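Local coordinates for putative cell invasion protein with MAC/Perforin domain (Bacteroides thetaiotaomicron VPI-5482, PDB 3KK7) that is of unknown function but belongs to the membrane-attack complex/perforin family, whose best-known members form pores in membranes, at residues I183-Y187 and N484-N488; A195-S199 and Y503-I509. One frame throughout, in Å; residues are numbered along the deposited sequence.

Contact 1: residues I183-Y187 and N484-N488; sequences IAADY and NANTN. With EDO (1,2-ethanediol), chain E.
OD1 of D186 is approached by the side-chain amides of N484 and N486, two residues at the β-hairpin turn that joins strands 480-484 and 489-494. The turn, from the D3 part of the chain, thereby meets helix 177-186 of the MACPF part. N484 ND2 donates to D186 OD1 over 3.1 Å with an N-H...O angle of 156°. The acceptor lies close to the amide plane of N484, yet the donor stands well above the carboxylate plane, and the two flat groups are turned 43° apart. The amide of N486 is set almost perpendicular to the same carboxylate. Its ND2 is modelled 2.4 Å from D186 OD1, too short for the exact length to be trusted.

N484 also organises the turn itself. With CG anti to the backbone N (chi1 -177°), its amide is carried toward the helix. The rotation about CB-CG then presents ND2 to D186, while OD1 accepts from T487 N at 3.0 Å, an Asx motif. The backbone closes the same turn through N488 N and N484 O, 2.7 Å apart. OD1 of N486 accepts from K84 of helix 82-88, while its ND2 faces D186.

M529 of helix 529-535 is touched by A185, D186 and N484. The Y187 hydroxyl meets a 1,2-ethanediol, probably from the crystallisation liquor: Y187 OH and O1 of the diol are hydrogen-bonded at a very short 2.5 Å, and either could be the donor. This O1 lies at the ring edge, near its plane, and the diol is further bonded to Y89 OH. The T487 methyl makes van der Waals contact with the helix backbone: its CG2 lies 3.6 Å from A185 O and 4.1 Å from D186 CA.

Contact 2: residues A195-S199 and Y503-I509; sequences ALYNS and YYDDDYI
The polar link is a single hydrogen bond between side chains: the hydroxyl of Y508 donates to the amide oxygen of N198, with OH and OD1 2.7 Å apart. The donor is tilted 19° from the carbonyl plane, and OD1 lies at the edge of the tyrosine ring, near its plane, while the amide and ring planes stand 40° apart. The other end of the N198 amide is held as well, since ND2 bonds to D194. Y508 OH has a weak further bond with R403, which also donates to the carbonyl of Y197. At the backbone of Y508, the N-H makes an almost straight capping bond to D506 OD1.

Packing of a ring on a backbone makes up the second kind of contact. Y197 lays one face of its ring against the Y503-Y504 peptide, with Y504 N 3.7 Å above the plane and over the ring centre. Around this lie apolar contacts, Y197 CB meeting Y504 CB at 3.8 Å and I509 CD1 at 4.3 Å. Because CG of Y504 is anti to its backbone N (chi1 179°), the ring of Y504 leads away and leaves CB to do the touching.

Helix 190-198 thus lies against both strand 499-504 and helix 508-512. Y197 also touches I489 of the adjoining strand 489-494, meets F355 of helix 353-363 edge-to-face and bonds through its hydroxyl to E352, while Y503 packs on V519 of helix 516-521.

Overall arrangement
Contacts 1 and 2 have centres about 14 Å apart, on the same side of the chain's centre. Their segments alternate along the chain: 183-187 and 195-199 come from consecutive helices, 177-186 and 190-198, and 484-488 and 503-509 follow roughly 300 residues later. Both later segments border one four-stranded mixed sheet: 484-488 is the turn between its first two strands, while 503-509 runs from the end of the third into helix 508-512. These pieces touch directly, N488 O lying 2.9 Å from D505 N, a probable hydrogen bond. Two successive MACPF helices thus meet neighbouring parts of the D3 region, joining the C-terminal region to the MACPF domain at two adjacent places.

Contact 1: residues I183-Y187 and N484-N488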
loop_
_atom_site.group_PDB
_atom_site.type_symbol
_atom_site.label_atom_id
_atom_site.label_comp_id
_atom_site.label_asym_id
_atom_site.label_seq_id
_atom_site.Cartn_x
_atom_site.Cartn_y
_atom_site.Cartn_z
ATOM N N ILE A 183 -14.605 0.499 9.747
ATOM C CA ILE A 183 -13.820 -0.732 9.568
ATOM C C ILE A 183 -12.444 -0.568 10.211
ATOM O O ILE A 183 -11.987 -1.453 10.941
ATOM C CB ILE A 183 -13.700 -1.109 8.110
ATOM C CG1 ILE A 183 -15.048 -1.548 7.572
ATOM C CG2 ILE A 183 -12.701 -2.250 7.891
ATOM C CD1 ILE A 183 -15.044 -1.886 6.059
ATOM N N ALA A 184 -11.824 0.585 9.968
ATOM C CA ALA A 184 -10.490 0.912 10.510
ATOM C C ALA A 184 -10.470 0.839 12.040
ATOM O O ALA A 184 -9.601 0.170 12.637
ATOM C CB ALA A 184 -10.011 2.288 10.022
ATOM N N ALA A 185 -11.456 1.496 12.646
ATOM C CA ALA A 185 -11.657 1.557 14.103
ATOM C C ALA A 185 -11.831 0.213 14.814
ATOM O O ALA A 185 -11.278 0.016 15.915
ATOM C CB ALA A 185 -12.908 2.458 14.406
ATOM N N ASP A 186 -12.596 -0.693 14.202
ATOM C CA ASP A 186 -13.083 -1.888 14.904
ATOM C C ASP A 186 -13.059 -3.237 14.163
ATOM O O ASP A 186 -13.202 -4.244 14.796
ATOM C CB ASP A 186 -14.526 -1.615 15.368
ATOM C CG ASP A 186 -14.595 -0.811 16.669
ATOM O OD1 ASP A 186 -14.194 -1.366 17.710
ATOM O OD2 ASP A 186 -15.064 0.352 16.673
ATOM N N TYR A 187 -12.854 -3.277 12.847
ATOM C CA TYR A 187 -13.004 -4.523 12.098
ATOM C C TYR A 187 -11.754 -5.020 11.339
ATOM O O TYR A 187 -11.853 -5.858 10.424
ATOM C CB TYR A 187 -14.219 -4.393 11.175
ATOM C CG TYR A 187 -15.481 -4.220 11.984
ATOM C CD1 TYR A 187 -16.146 -5.331 12.513
ATOM C CD2 TYR A 187 -15.972 -2.952 12.295
ATOM C CE1 TYR A 187 -17.261 -5.201 13.304
ATOM C CE2 TYR A 187 -17.108 -2.816 13.094
ATOM C CZ TYR A 187 -17.747 -3.958 13.586
ATOM O OH TYR A 187 -18.892 -3.848 14.340
ATOM N N ASN A 484 -9.462 -0.042 23.150
ATOM C CA ASN A 484 -10.458 -0.648 22.266
ATOM C C ASN A 484 -10.405 -2.167 22.446
ATOM O O ASN A 484 -9.368 -2.791 22.259
ATOM C CB ASN A 484 -10.181 -0.260 20.809
ATOM C CG ASN A 484 -11.224 -0.786 19.846
ATOM O OD1 ASN A 484 -11.459 -1.992 19.764
ATOM N ND2 ASN A 484 -11.850 0.115 19.097
ATOM N N ALA A 485 -11.533 -2.751 22.819
ATOM C CA ALA A 485 -11.593 -4.171 23.131
ATOM C C ALA A 485 -11.496 -5.034 21.889
ATOM O O ALA A 485 -10.929 -6.108 21.943
ATOM C CB ALA A 485 -12.876 -4.494 23.885
ATOM N N ASN A 486 -12.067 -4.590 20.775
ATOM C CA ASN A 486 -11.979 -5.382 19.543
ATOM C C ASN A 486 -10.538 -5.524 19.075
ATOM O O ASN A 486 -10.145 -6.579 18.610
ATOM C CB ASN A 486 -12.757 -4.753 18.368
ATOM C CG ASN A 486 -14.247 -4.761 18.572
ATOM O OD1 ASN A 486 -14.861 -5.812 18.758
ATOM N ND2 ASN A 486 -14.852 -3.575 18.514
ATOM N N THR A 487 -9.777 -4.442 19.157
ATOM C CA THR A 487 -8.487 -4.378 18.497
ATOM C C THR A 487 -7.301 -4.383 19.458
ATOM O O THR A 487 -6.183 -4.570 19.027
ATOM C CB THR A 487 -8.425 -3.109 17.666
ATOM O OG1 THR A 487 -8.452 -1.980 18.546
ATOM C CG2 THR A 487 -9.607 -3.023 16.746
ATOM N N ASN A 488 -7.561 -4.170 20.748
ATOM C CA ASN A 488 -6.524 -4.062 21.779
ATOM C C ASN A 488 -5.536 -2.926 21.559
ATOM O O ASN A 488 -4.362 -3.040 21.857
ATOM C CB ASN A 488 -5.830 -5.414 22.025
ATOM C CG ASN A 488 -6.659 -6.322 22.948
ATOM O OD1 ASN A 488 -7.059 -5.896 24.037
ATOM N ND2 ASN A 488 -6.931 -7.557 22.516
HETATM C C1 EDO E . -18.873 -0.773 15.974
HETATM O O1 EDO E . -19.496 -1.517 14.920
HETATM C C2 EDO E . -19.091 0.717 15.740
HETATM O O2 EDO E . -20.403 1.120 16.163
#

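Contact 2: residues A195-S199 and Y503-I509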
loop_
_atom_site.group_PDB
_atom_site.type_symbol
_atom_site.label_atom_id
_atom_site.label_comp_id
_atom_site.label_asym_id
_atom_site.label_seq_id
_atom_site.Cartn_x
_atom_site.Cartn_y
_atom_site.Cartn_z
ATOM N N ALA A 195 0.918 -6.304 12.288
ATOM C CA ALA A 195 1.930 -5.824 11.339
ATOM C C ALA A 195 2.010 -4.317 11.402
ATOM O O ALA A 195 3.090 -3.738 11.302
ATOM C CB ALA A 195 1.620 -6.292 9.954
ATOM N N LEU A 196 0.868 -3.693 11.661
ATOM C CA LEU A 196 0.763 -2.235 11.746
ATOM C C LEU A 196 1.606 -1.669 12.878
ATOM O O LEU A 196 2.270 -0.662 12.695
ATOM C CB LEU A 196 -0.703 -1.831 11.945
ATOM C CG LEU A 196 -1.181 -0.462 11.450
ATOM C CD1 LEU A 196 -1.003 -0.334 9.912
ATOM C CD2 LEU A 196 -2.668 -0.244 11.871
ATOM N N TYR A 197 1.567 -2.310 14.040
ATOM C CA TYR A 197 2.325 -1.833 15.189
ATOM C C TYR A 197 3.633 -2.556 15.492
ATOM O O TYR A 197 4.430 -2.028 16.244
ATOM C CB TYR A 197 1.448 -1.813 16.453
ATOM C CG TYR A 197 0.528 -0.626 16.462
ATOM C CD1 TYR A 197 1.000 0.624 16.824
ATOM C CD2 TYR A 197 -0.791 -0.737 16.046
ATOM C CE1 TYR A 197 0.184 1.730 16.783
ATOM C CE2 TYR A 197 -1.619 0.363 16.016
ATOM C CZ TYR A 197 -1.125 1.598 16.383
ATOM O OH TYR A 197 -1.934 2.713 16.365
ATOM N N ASN A 198 3.875 -3.732 14.933
ATOM C CA ASN A 198 5.070 -4.490 15.316
ATOM C C ASN A 198 6.120 -4.658 14.236
ATOM O O ASN A 198 7.141 -5.286 14.464
ATOM C CB ASN A 198 4.687 -5.846 15.898
ATOM C CG ASN A 198 3.889 -5.712 17.176
ATOM O OD1 ASN A 198 4.176 -4.862 18.019
ATOM N ND2 ASN A 198 2.877 -6.544 17.322
ATOM N N SER A 199 5.877 -4.075 13.073
ATOM C CA SER A 199 6.849 -4.055 12.003
ATOM C C SER A 199 6.754 -2.662 11.370
ATOM O O SER A 199 5.917 -1.843 11.777
ATOM C CB SER A 199 6.582 -5.194 10.998
ATOM O OG SER A 199 5.391 -4.999 10.259
ATOM N N TYR A 503 -1.324 2.994 20.385
ATOM C CA TYR A 503 -0.382 1.856 20.310
ATOM C C TYR A 503 -1.070 0.543 20.688
ATOM O O TYR A 503 -1.919 0.531 21.584
ATOM C CB TYR A 503 0.903 2.063 21.163
ATOM C CG TYR A 503 0.737 2.210 22.683
ATOM C CD1 TYR A 503 0.727 3.459 23.293
ATOM C CD2 TYR A 503 0.644 1.089 23.514
ATOM C CE1 TYR A 503 0.585 3.585 24.700
ATOM C CE2 TYR A 503 0.500 1.201 24.898
ATOM C CZ TYR A 503 0.472 2.443 25.482
ATOM O OH TYR A 503 0.333 2.542 26.851
ATOM N N TYR A 504 -0.708 -0.544 19.998
ATOM C CA TYR A 504 -1.168 -1.889 20.366
ATOM C C TYR A 504 -0.689 -2.240 21.781
ATOM O O TYR A 504 0.375 -1.801 22.192
ATOM C CB TYR A 504 -0.691 -2.934 19.357
ATOM C CG TYR A 504 -1.126 -4.329 19.737
ATOM C CD1 TYR A 504 -2.419 -4.785 19.465
ATOM C CD2 TYR A 504 -0.259 -5.182 20.435
ATOM C CE1 TYR A 504 -2.827 -6.065 19.864
ATOM C CE2 TYR A 504 -0.658 -6.463 20.836
ATOM C CZ TYR A 504 -1.932 -6.890 20.549
ATOM O OH TYR A 504 -2.294 -8.147 20.953
ATOM N N ASP A 505 -1.489 -3.025 22.507
ATOM C CA ASP A 505 -1.278 -3.273 23.932
ATOM C C ASP A 505 -0.191 -4.306 24.221
ATOM O O ASP A 505 -0.455 -5.477 24.551
ATOM C CB ASP A 505 -2.589 -3.683 24.618
ATOM C CG ASP A 505 -2.488 -3.678 26.139
ATOM O OD1 ASP A 505 -1.516 -3.112 26.674
ATOM O OD2 ASP A 505 -3.394 -4.208 26.813
ATOM N N ASP A 506 1.039 -3.840 24.089
ATOM C CA ASP A 506 2.202 -4.591 24.473
ATOM C C ASP A 506 3.145 -3.579 25.068
ATOM O O ASP A 506 3.585 -2.670 24.382
ATOM C CB ASP A 506 2.855 -5.290 23.285
ATOM C CG ASP A 506 3.911 -6.322 23.718
ATOM O OD1 ASP A 506 4.602 -6.140 24.752
ATOM O OD2 ASP A 506 4.059 -7.327 23.001
ATOM N N ASP A 507 3.448 -3.752 26.349
ATOM C CA ASP A 507 4.333 -2.855 27.078
ATOM C C ASP A 507 5.672 -2.581 26.359
ATOM O O ASP A 507 6.264 -1.508 26.536
ATOM C CB ASP A 507 4.546 -3.373 28.520
ATOM C CG ASP A 507 3.315 -3.133 29.448
ATOM O OD1 ASP A 507 2.339 -2.476 29.040
ATOM O OD2 ASP A 507 3.331 -3.592 30.609
ATOM N N TYR A 508 6.138 -3.490 25.509
ATOM C CA TYR A 508 7.386 -3.219 24.807
ATOM C C TYR A 508 7.346 -1.874 24.054
ATOM O O TYR A 508 8.375 -1.227 23.912
ATOM C CB TYR A 508 7.774 -4.365 23.866
ATOM C CG TYR A 508 7.473 -4.164 22.364
ATOM C CD1 TYR A 508 8.381 -3.530 21.518
ATOM C CD2 TYR A 508 6.305 -4.652 21.795
ATOM C CE1 TYR A 508 8.107 -3.380 20.155
ATOM C CE2 TYR A 508 6.044 -4.499 20.466
ATOM C CZ TYR A 508 6.945 -3.868 19.644
ATOM O OH TYR A 508 6.654 -3.715 18.300
ATOM N N ILE A 509 6.167 -1.460 23.578
ATOM C CA ILE A 509 6.026 -0.190 22.847
ATOM C C ILE A 509 6.192 1.021 23.760
ATOM O O ILE A 509 7.099 1.816 23.547
ATOM C CB ILE A 509 4.700 -0.099 22.036
ATOM C CG1 ILE A 509 4.651 -1.201 20.969
ATOM C CG2 ILE A 509 4.570 1.278 21.352
ATOM C CD1 ILE A 509 3.325 -1.330 20.248
#